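Local coordinates for protein prolyl-tRNA synthetase (Giardia lamblia ATCC 50803, PDB 3IAL) that probably catalyses the ATP-dependent attachment of L-proline to tRNA(Pro), releasing AMP and diphosphate, and is seen here with prolyl-adenylate bound, at residues T125-Y128 with S129-K133; R247-T251 with F252-Y256; Q315-D318 with Q319-G323; R391-P394 with I395-M399. All coordinates share one frame; numbering follows the deposited sequence.

Contact 1: T125-Y128 with S129-K133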
loop_
_atom_site.group_PDB
_atom_site.type_symbol
_atom_site.label_atom_id
_atom_site.label_comp_id
_atom_site.label_asym_id
_atom_site.label_seq_id
_atom_site.Cartn_x
_atom_site.Cartn_y
_atom_site.Cartn_z
ATOM N N THR B 125 14.203 12.963 -10.328
ATOM C CA THR B 125 14.074 13.707 -11.586
ATOM C C THR B 125 12.611 13.907 -11.981
ATOM O O THR B 125 12.235 14.966 -12.486
ATOM C CB THR B 125 14.865 13.037 -12.740
ATOM O OG1 THR B 125 14.421 11.688 -12.925
ATOM C CG2 THR B 125 16.359 13.030 -12.442
ATOM N N ALA B 126 11.790 12.898 -11.708
ATOM C CA ALA B 126 10.357 12.939 -11.994
ATOM C C ALA B 126 9.622 13.839 -11.006
ATOM O O ALA B 126 8.821 14.678 -11.404
ATOM C CB ALA B 126 9.775 11.524 -11.972
ATOM N N ILE B 127 9.914 13.682 -9.719
ATOM C CA ILE B 127 9.229 14.450 -8.692
ATOM C C ILE B 127 9.572 15.942 -8.746
ATOM O O ILE B 127 8.682 16.777 -8.612
ATOM C CB ILE B 127 9.499 13.886 -7.278
ATOM C CG1 ILE B 127 8.778 12.547 -7.118
ATOM C CG2 ILE B 127 9.019 14.873 -6.201
ATOM C CD1 ILE B 127 9.270 11.706 -5.978
ATOM N N TYR B 128 10.845 16.278 -8.953
ATOM C CA TYR B 128 11.253 17.685 -8.957
ATOM C C TYR B 128 10.809 18.413 -10.241
ATOM O O TYR B 128 10.557 19.611 -10.205
ATOM C CB TYR B 128 12.754 17.834 -8.677
ATOM C CG TYR B 128 13.211 17.089 -7.425
ATOM C CD1 TYR B 128 12.312 16.785 -6.392
ATOM C CD2 TYR B 128 14.540 16.689 -7.271
ATOM C CE1 TYR B 128 12.725 16.091 -5.257
ATOM C CE2 TYR B 128 14.958 16.001 -6.140
ATOM C CZ TYR B 128 14.045 15.704 -5.136
ATOM O OH TYR B 128 14.433 15.018 -4.012
ATOM N N SER B 129 10.654 17.682 -11.347
ATOM C CA SER B 129 10.005 18.233 -12.538
ATOM C C SER B 129 8.572 18.659 -12.209
ATOM O O SER B 129 8.100 19.671 -12.721
ATOM C CB SER B 129 9.995 17.223 -13.691
ATOM O OG SER B 129 11.317 16.879 -14.082
ATOM N N MET B 130 7.881 17.894 -11.360
ATOM C CA MET B 130 6.540 18.293 -10.910
ATOM C C MET B 130 6.565 19.369 -9.821
ATOM O O MET B 130 5.713 20.245 -9.821
ATOM C CB MET B 130 5.713 17.084 -10.469
ATOM C CG MET B 130 5.491 16.060 -11.593
ATOM S SD MET B 130 4.703 16.712 -13.098
ATOM C CE MET B 130 3.122 17.238 -12.411
ATOM N N PHE B 131 7.527 19.321 -8.901
ATOM C CA PHE B 131 7.690 20.417 -7.909
ATOM C C PHE B 131 7.810 21.783 -8.591
ATOM O O PHE B 131 7.323 22.798 -8.076
ATOM C CB PHE B 131 8.920 20.186 -7.023
ATOM C CG PHE B 131 8.716 19.174 -5.910
ATOM C CD1 PHE B 131 7.619 18.303 -5.892
ATOM C CD2 PHE B 131 9.660 19.075 -4.887
ATOM C CE1 PHE B 131 7.459 17.374 -4.857
ATOM C CE2 PHE B 131 9.501 18.147 -3.852
ATOM C CZ PHE B 131 8.393 17.300 -3.835
ATOM N N SER B 132 8.469 21.800 -9.745
ATOM C CA SER B 132 8.627 23.016 -10.554
ATOM C C SER B 132 7.286 23.655 -10.905
ATOM O O SER B 132 7.180 24.872 -11.000
ATOM C CB SER B 132 9.379 22.692 -11.851
ATOM O OG SER B 132 9.808 23.876 -12.503
ATOM N N LYS B 133 6.274 22.820 -11.113
ATOM C CA LYS B 133 4.920 23.284 -11.404
ATOM C C LYS B 133 4.126 23.597 -10.132
ATOM O O LYS B 133 3.390 24.581 -10.085
ATOM C CB LYS B 133 4.183 22.237 -12.244
ATOM C CG LYS B 133 4.913 21.861 -13.539
ATOM C CD LYS B 133 4.150 20.804 -14.325
ATOM C CE LYS B 133 4.896 20.400 -15.591
ATOM N NZ LYS B 133 6.207 19.787 -15.249
#
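Residues T125-Y128 run straight into S129-K133 as one unbroken helix, in which the N of F131 bonds to the O of I127 at 2.8 Å and the N of S132 to the O of Y128 at 3.1 Å. The two earlier rungs, from S129 to T125 and from M130 to A126, are long and weak. At T125 the hydroxyl of S129 adds a second, shorter bond. Its OG lies 2.7 Å from the O of T125 and donates to it almost head-on, with a C=O...OG angle of 166°. The torsion of S129 puts OG beside its own backbone N (chi1 -62°), which turns the hydroxyl back along the helix. The carbonyl of T125 therefore takes one strong side-chain bond and one weak backbone bond.

The helix is 124-134 of the class II synthetase core. It packs against strands 167-177 and 263-274, and A126 and M130 also meet the second subunit. The side chain of Y128 comes within about 6 Å of the bound prolyl-adenylate, and its OH is hydrogen-bonded to H174.

F131 points the same way as I127 and Y128 and touches both. Methyl CG2 of I127 sits over one face of the F131 ring, 3.6 Å from its centroid, as a CH-pi contact. It is shifted toward the rim, and its nearest ring atom is CE1 of F131 at 3.2 Å. The Y128 ring lies alongside at an oblique tilt of 45°. There CD1 of Y128 meets CD2 of F131 at 3.8 Å.

Contact 2: R247-T251 with F252-Y256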
loop_
_atom_site.group_PDB
_atom_site.type_symbol
_atom_site.label_atom_id
_atom_site.label_comp_id
_atom_site.label_asym_id
_atom_site.label_seq_id
_atom_site.Cartn_x
_atom_site.Cartn_y
_atom_site.Cartn_z
ATOM N N ARG B 247 20.744 22.397 -5.687
ATOM C CA ARG B 247 21.243 21.906 -6.979
ATOM C C ARG B 247 20.141 21.450 -7.925
ATOM O O ARG B 247 20.103 21.862 -9.089
ATOM C CB ARG B 247 22.248 20.760 -6.772
ATOM C CG ARG B 247 23.642 21.222 -6.364
ATOM C CD ARG B 247 24.461 20.109 -5.688
ATOM N NE ARG B 247 24.749 18.976 -6.574
ATOM C CZ ARG B 247 25.656 18.975 -7.552
ATOM N NH1 ARG B 247 25.825 17.878 -8.283
ATOM N NH2 ARG B 247 26.389 20.056 -7.821
ATOM N N PHE B 248 19.256 20.591 -7.426
ATOM C CA PHE B 248 18.132 20.084 -8.216
ATOM C C PHE B 248 17.113 21.183 -8.542
ATOM O O PHE B 248 16.496 21.164 -9.611
ATOM C CB PHE B 248 17.435 18.925 -7.492
ATOM C CG PHE B 248 18.114 17.588 -7.662
ATOM C CD1 PHE B 248 17.815 16.778 -8.745
ATOM C CD2 PHE B 248 19.025 17.132 -6.730
ATOM C CE1 PHE B 248 18.417 15.544 -8.903
ATOM C CE2 PHE B 248 19.630 15.906 -6.875
ATOM C CZ PHE B 248 19.321 15.103 -7.956
ATOM N N SER B 249 16.939 22.138 -7.629
ATOM C CA SER B 249 16.017 23.251 -7.845
ATOM C C SER B 249 16.458 24.128 -9.009
ATOM O O SER B 249 15.627 24.640 -9.771
ATOM C CB SER B 249 15.903 24.111 -6.583
ATOM O OG SER B 249 15.443 23.354 -5.483
ATOM N N SER B 250 17.766 24.323 -9.135
ATOM C CA SER B 250 18.316 25.053 -10.281
ATOM C C SER B 250 18.163 24.239 -11.561
ATOM O O SER B 250 17.754 24.760 -12.587
ATOM C CB SER B 250 19.792 25.375 -10.061
ATOM O OG SER B 250 20.292 26.130 -11.151
ATOM N N THR B 251 18.486 22.952 -11.491
ATOM C CA THR B 251 18.429 22.088 -12.670
ATOM C C THR B 251 16.996 21.944 -13.175
ATOM O O THR B 251 16.752 22.036 -14.368
ATOM C CB THR B 251 19.023 20.695 -12.378
ATOM O OG1 THR B 251 20.345 20.844 -11.851
ATOM C CG2 THR B 251 19.073 19.844 -13.645
ATOM N N PHE B 252 16.046 21.754 -12.264
ATOM C CA PHE B 252 14.644 21.550 -12.662
ATOM C C PHE B 252 13.798 22.827 -12.611
ATOM O O PHE B 252 12.580 22.779 -12.781
ATOM C CB PHE B 252 14.037 20.397 -11.845
ATOM C CG PHE B 252 14.655 19.071 -12.173
ATOM C CD1 PHE B 252 14.168 18.314 -13.224
ATOM C CD2 PHE B 252 15.774 18.617 -11.493
ATOM C CE1 PHE B 252 14.753 17.108 -13.563
ATOM C CE2 PHE B 252 16.369 17.407 -11.835
ATOM C CZ PHE B 252 15.855 16.656 -12.870
ATOM N N ASP B 253 14.457 23.970 -12.426
ATOM C CA ASP B 253 13.795 25.275 -12.428
ATOM C C ASP B 253 12.651 25.348 -11.420
ATOM O O ASP B 253 11.516 25.692 -11.769
ATOM C CB ASP B 253 13.290 25.626 -13.837
ATOM C CG ASP B 253 14.416 25.858 -14.821
ATOM O OD1 ASP B 253 15.505 25.261 -14.648
ATOM O OD2 ASP B 253 14.202 26.640 -15.774
ATOM N N ILE B 254 12.959 24.990 -10.175
ATOM C CA ILE B 254 12.042 25.165 -9.072
ATOM C C ILE B 254 12.344 26.501 -8.421
ATOM O O ILE B 254 13.407 26.693 -7.819
ATOM C CB ILE B 254 12.154 24.061 -7.998
ATOM C CG1 ILE B 254 12.055 22.667 -8.623
ATOM C CG2 ILE B 254 11.052 24.262 -6.961
ATOM C CD1 ILE B 254 12.184 21.552 -7.632
ATOM N N LEU B 255 11.396 27.418 -8.541
ATOM C CA LEU B 255 11.551 28.754 -8.020
ATOM C C LEU B 255 10.261 29.165 -7.331
ATOM O O LEU B 255 9.174 28.815 -7.783
ATOM C CB LEU B 255 11.869 29.727 -9.165
ATOM C CG LEU B 255 13.289 29.697 -9.743
ATOM C CD1 LEU B 255 13.338 30.532 -11.024
ATOM C CD2 LEU B 255 14.313 30.216 -8.728
ATOM N N TYR B 256 10.390 29.883 -6.224
ATOM C CA TYR B 256 9.239 30.455 -5.546
ATOM C C TYR B 256 9.476 31.934 -5.271
ATOM O O TYR B 256 10.607 32.358 -5.010
ATOM C CB TYR B 256 8.919 29.701 -4.245
ATOM C CG TYR B 256 9.864 29.938 -3.078
ATOM C CD1 TYR B 256 9.590 30.920 -2.123
ATOM C CD2 TYR B 256 11.001 29.148 -2.897
ATOM C CE1 TYR B 256 10.433 31.129 -1.040
ATOM C CE2 TYR B 256 11.860 29.356 -1.806
ATOM C CZ TYR B 256 11.570 30.354 -0.888
ATOM O OH TYR B 256 12.401 30.575 0.190
#
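F252 is the first residue to leave the helix 247-251, and it still closes a helical turn: its N bonds to the O of F248 at 2.8 Å. Its ring lies beside that of F248 and points the same way. CE2 of F252 approaches CD1 of F248 at 3.5 Å, at the edge of the F248 ring. The O of F248 lies in turn at the edge of the F252 ring, 3.2 Å from CD2 of F252. Beyond the segments F252 packs on T125 and S129 of helix 124-134.

D253 has positive phi (55°) and is the C' residue of a Schellman motif. Its N makes a weak bond to the O of S250 at 3.4 Å. I254 completes the motif with a firmer bond, 2.7 Å from its N to the O of S249.

Within the helix, OG1 of T251 stands beside its own backbone N (chi1 -54°), which turns it back to bond to the O of R247 at 3.0 Å. That carbonyl also accepts from the N of T251, on the opposite face of its plane. The carbonyls of F248 and S249 each hold a sound backbone N-H and that of S250 a weak one, while left-handed D253 reverses the chain, which then leads to strand 256-257.

Contact 3: Q315-D318 with Q319-G323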
loop_
_atom_site.group_PDB
_atom_site.type_symbol
_atom_site.label_atom_id
_atom_site.label_comp_id
_atom_site.label_asym_id
_atom_site.label_seq_id
_atom_site.Cartn_x
_atom_site.Cartn_y
_atom_site.Cartn_z
ATOM N N GLN B 315 -14.918 -36.682 23.877
ATOM C CA GLN B 315 -15.476 -35.666 22.986
ATOM C C GLN B 315 -16.008 -34.466 23.766
ATOM O O GLN B 315 -15.919 -33.333 23.293
ATOM C CB GLN B 315 -16.592 -36.252 22.108
ATOM C CG GLN B 315 -16.100 -37.078 20.914
ATOM C CD GLN B 315 -15.522 -38.432 21.302
ATOM O OE1 GLN B 315 -15.911 -39.027 22.309
ATOM N NE2 GLN B 315 -14.591 -38.926 20.494
ATOM N N GLU B 316 -16.553 -34.713 24.956
ATOM C CA GLU B 316 -17.091 -33.632 25.786
ATOM C C GLU B 316 -15.980 -32.714 26.307
ATOM O O GLU B 316 -16.118 -31.490 26.271
ATOM C CB GLU B 316 -17.903 -34.190 26.957
ATOM C CG GLU B 316 -18.845 -33.167 27.585
ATOM C CD GLU B 316 -19.586 -33.700 28.798
ATOM O OE1 GLU B 316 -19.806 -34.928 28.888
ATOM O OE2 GLU B 316 -19.955 -32.880 29.665
ATOM N N SER B 317 -14.895 -33.309 26.798
ATOM C CA SER B 317 -13.741 -32.540 27.276
ATOM C C SER B 317 -13.122 -31.716 26.149
ATOM O O SER B 317 -12.732 -30.567 26.354
ATOM C CB SER B 317 -12.680 -33.466 27.871
ATOM O OG SER B 317 -11.499 -32.745 28.183
ATOM N N ASP B 318 -13.043 -32.313 24.963
ATOM C CA ASP B 318 -12.524 -31.629 23.784
ATOM C C ASP B 318 -13.314 -30.352 23.490
ATOM O O ASP B 318 -12.720 -29.287 23.298
ATOM C CB ASP B 318 -12.535 -32.561 22.566
ATOM C CG ASP B 318 -11.522 -33.698 22.679
ATOM O OD1 ASP B 318 -10.755 -33.734 23.668
ATOM O OD2 ASP B 318 -11.496 -34.564 21.776
ATOM N N GLN B 319 -14.641 -30.458 23.473
ATOM C CA GLN B 319 -15.507 -29.295 23.242
ATOM C C GLN B 319 -15.272 -28.184 24.266
ATOM O O GLN B 319 -15.291 -27.007 23.919
ATOM C CB GLN B 319 -16.987 -29.696 23.257
ATOM C CG GLN B 319 -17.449 -30.464 22.020
ATOM C CD GLN B 319 -18.948 -30.737 22.021
ATOM O OE1 GLN B 319 -19.751 -29.870 22.374
ATOM N NE2 GLN B 319 -19.330 -31.946 21.619
ATOM N N GLN B 320 -15.050 -28.562 25.522
ATOM C CA GLN B 320 -14.784 -27.590 26.585
ATOM C C GLN B 320 -13.423 -26.914 26.401
ATOM O O GLN B 320 -13.291 -25.709 26.607
ATOM C CB GLN B 320 -14.839 -28.263 27.960
ATOM C CG GLN B 320 -16.216 -28.805 28.340
ATOM C CD GLN B 320 -16.167 -29.754 29.524
ATOM O OE1 GLN B 320 -15.257 -29.693 30.351
ATOM N NE2 GLN B 320 -17.153 -30.637 29.612
ATOM N N VAL B 321 -12.414 -27.700 26.028
ATOM C CA VAL B 321 -11.081 -27.161 25.772
ATOM C C VAL B 321 -11.141 -26.251 24.560
ATOM O O VAL B 321 -10.739 -25.092 24.638
ATOM C CB VAL B 321 -10.039 -28.282 25.564
ATOM C CG1 VAL B 321 -8.740 -27.729 24.993
ATOM C CG2 VAL B 321 -9.788 -29.006 26.883
ATOM N N LEU B 322 -11.677 -26.772 23.456
ATOM C CA LEU B 322 -11.815 -26.003 22.220
ATOM C C LEU B 322 -12.694 -24.765 22.427
ATOM O O LEU B 322 -12.424 -23.707 21.859
ATOM C CB LEU B 322 -12.363 -26.879 21.087
ATOM C CG LEU B 322 -11.439 -28.001 20.587
ATOM C CD1 LEU B 322 -12.167 -28.908 19.597
ATOM C CD2 LEU B 322 -10.172 -27.447 19.954
ATOM N N GLY B 323 -13.724 -24.897 23.260
ATOM C CA GLY B 323 -14.563 -23.765 23.649
ATOM C C GLY B 323 -13.813 -22.642 24.357
ATOM O O GLY B 323 -14.046 -21.464 24.076
#
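D318 and L322 share the shortest hydrogen bond between Q315-D318 and Q319-G323, 2.7 Å from the N of L322 to the O of D318. It is also the straightest, with an N-H...O angle of 171°. The next, from the N of V321 to the O of S317, is 2.9 Å. The N of Q319 to the O of Q315 and the N of Q320 to the O of E316 follow at 3.2 Å each. All four join residues four apart, as in a regular alpha helix.

This is the first part of helix 315-334, which links strands 302-307 and 340-342 in a beta-alpha-beta unit of the anticodon-binding domain. The carboxylate of D318 turns back toward the loop before the helix, where OD2 is hydrogen-bonded to the N of G310. Its CG lies beside its own backbone N (chi1 -69°), which directs the group toward the helix start. OG of S317 has a weak bond to Q370.

Further out, E316 and Q320 cross obliquely one turn apart. Both side chains reach outward nearly straight. NE2 of Q320 comes 3.6 Å from OE2 of E316, too far for a hydrogen bond. The carboxylate and amide planes are 74° apart, so the two flat groups do not stack. The amide group of Q320 also lies near the O of E316.

Much of the remaining contact is of aliphatic carbons with backbone oxygens. CG2 of V321 lies 3.4 Å from the O of S317. CG of L322 lies 3.3 Å from the O of D318, and beyond it L322 packs on F346.

Contact 4: R391-P394 with I395-M399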
loop_
_atom_site.group_PDB
_atom_site.type_symbol
_atom_site.label_atom_id
_atom_site.label_comp_id
_atom_site.label_asym_id
_atom_site.label_seq_id
_atom_site.Cartn_x
_atom_site.Cartn_y
_atom_site.Cartn_z
ATOM N N ARG B 391 5.701 -19.818 30.919
ATOM C CA ARG B 391 4.926 -19.163 31.971
ATOM C C ARG B 391 3.597 -19.876 32.171
ATOM O O ARG B 391 2.856 -20.114 31.213
ATOM C CB ARG B 391 4.649 -17.696 31.625
ATOM C CG ARG B 391 5.883 -16.803 31.622
ATOM C CD ARG B 391 6.564 -16.738 30.260
ATOM N NE ARG B 391 7.380 -15.527 30.153
ATOM C CZ ARG B 391 8.711 -15.474 30.223
ATOM N NH1 ARG B 391 9.442 -16.574 30.380
ATOM N NH2 ARG B 391 9.321 -14.295 30.126
ATOM N N VAL B 392 3.306 -20.218 33.417
ATOM C CA VAL B 392 1.991 -20.701 33.793
ATOM C C VAL B 392 1.177 -19.479 34.208
ATOM O O VAL B 392 1.526 -18.785 35.156
ATOM C CB VAL B 392 2.074 -21.727 34.939
ATOM C CG1 VAL B 392 0.688 -22.180 35.362
ATOM C CG2 VAL B 392 2.915 -22.923 34.504
ATOM N N ILE B 393 0.116 -19.203 33.463
ATOM C CA ILE B 393 -0.729 -18.048 33.706
ATOM C C ILE B 393 -2.155 -18.541 33.830
ATOM O O ILE B 393 -2.617 -19.294 32.968
ATOM C CB ILE B 393 -0.673 -17.026 32.543
ATOM C CG1 ILE B 393 0.775 -16.724 32.142
ATOM C CG2 ILE B 393 -1.391 -15.737 32.937
ATOM C CD1 ILE B 393 0.904 -15.533 31.189
ATOM N N PRO B 394 -2.854 -18.150 34.915
ATOM C CA PRO B 394 -4.270 -18.478 35.051
ATOM C C PRO B 394 -5.068 -17.985 33.849
ATOM O O PRO B 394 -4.757 -16.931 33.313
ATOM C CB PRO B 394 -4.685 -17.726 36.321
ATOM C CG PRO B 394 -3.438 -17.658 37.128
ATOM C CD PRO B 394 -2.316 -17.522 36.139
ATOM N N ILE B 395 -6.072 -18.752 33.430
ATOM C CA ILE B 395 -6.890 -18.400 32.274
ATOM C C ILE B 395 -7.641 -17.105 32.537
ATOM O O ILE B 395 -7.757 -16.265 31.645
ATOM C CB ILE B 395 -7.886 -19.526 31.900
ATOM C CG1 ILE B 395 -7.136 -20.745 31.360
ATOM C CG2 ILE B 395 -8.880 -19.044 30.835
ATOM C CD1 ILE B 395 -8.041 -21.911 31.007
ATOM N N THR B 396 -8.135 -16.947 33.766
ATOM C CA THR B 396 -8.817 -15.724 34.192
ATOM C C THR B 396 -7.938 -14.485 33.991
ATOM O O THR B 396 -8.400 -13.474 33.473
ATOM C CB THR B 396 -9.245 -15.804 35.673
ATOM O OG1 THR B 396 -8.095 -16.053 36.489
ATOM C CG2 THR B 396 -10.278 -16.917 35.886
ATOM N N GLU B 397 -6.671 -14.579 34.388
ATOM C CA GLU B 397 -5.709 -13.484 34.194
ATOM C C GLU B 397 -5.535 -13.172 32.705
ATOM O O GLU B 397 -5.567 -12.012 32.306
ATOM C CB GLU B 397 -4.362 -13.838 34.834
ATOM C CG GLU B 397 -3.398 -12.666 34.966
ATOM C CD GLU B 397 -2.134 -13.016 35.740
ATOM O OE1 GLU B 397 -2.190 -13.899 36.627
ATOM O OE2 GLU B 397 -1.080 -12.398 35.468
ATOM N N VAL B 398 -5.367 -14.214 31.890
ATOM C CA VAL B 398 -5.252 -14.060 30.436
ATOM C C VAL B 398 -6.472 -13.350 29.816
ATOM O O VAL B 398 -6.320 -12.582 28.861
ATOM C CB VAL B 398 -4.999 -15.426 29.746
ATOM C CG1 VAL B 398 -5.180 -15.333 28.248
ATOM C CG2 VAL B 398 -3.600 -15.940 30.090
ATOM N N MET B 399 -7.663 -13.596 30.365
ATOM C CA MET B 399 -8.893 -12.938 29.900
ATOM C C MET B 399 -9.049 -11.526 30.504
ATOM O O MET B 399 -9.850 -10.726 30.019
ATOM C CB MET B 399 -10.128 -13.773 30.261
ATOM C CG MET B 399 -10.102 -15.241 29.798
ATOM S SD MET B 399 -10.674 -15.541 28.114
ATOM C CE MET B 399 -12.422 -15.198 28.266
#
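The carbonyl of P394 takes the one clear hydrogen bond between R391-P394 and I395-M399: the N of V398 donates to the O of P394 at 3.1 Å. The bond is nearly straight, with an N-H...O angle of 166°. It closes the first turn of helix 395-399, with P394 as the N-cap residue. CB of E397 also lies near this carbonyl, 3.5 Å from the O of P394.

The chain turns here from strand into helix, and the two short segments run at 78° to each other. Strand 391-394 is the outermost strand, on one side, of the five-stranded mixed sheet in the anticodon-binding domain. It pairs with strand 377-382.

Just before the turn, I393 meets the helix through its CG2 branch. With chi1 of I393 at -48°, CG1 stands beside the backbone N and CG2 opposite it, which brings CG2 to the helix. There it reaches CG2 of V398 at 3.6 Å. The two side chains cross at about a right angle. V416 of helix 416-438 packs on I393, E397 and V398.

E397 has two conformers, so the contacts of its side-chain end are tentative. In one, it runs alongside the proline ring, and OE1 of E397 lies 3.7 Å from CD of P394. In the same first turn, OG1 of T396 lies 3.8 Å from CB of P394.

The four contacts come in series along the chain and form two distant groups. Contacts 1 and 2 belong to the class II core, with centres 9 Å apart. They touch directly: OG of S132 in contact 1 probably bonds to the O of D253 and the O of F252, so helix 124-134 holds the turn that follows helix 247-251. Contacts 3 and 4 belong to the anticodon-binding domain. Their centres are 18 Å apart and they do not touch, but I395 and M399 pack on later turns of helix 315-334. About 57 to 70 Å separates the centres of the two groups, consistent with separate regions for proline activation and anticodon recognition.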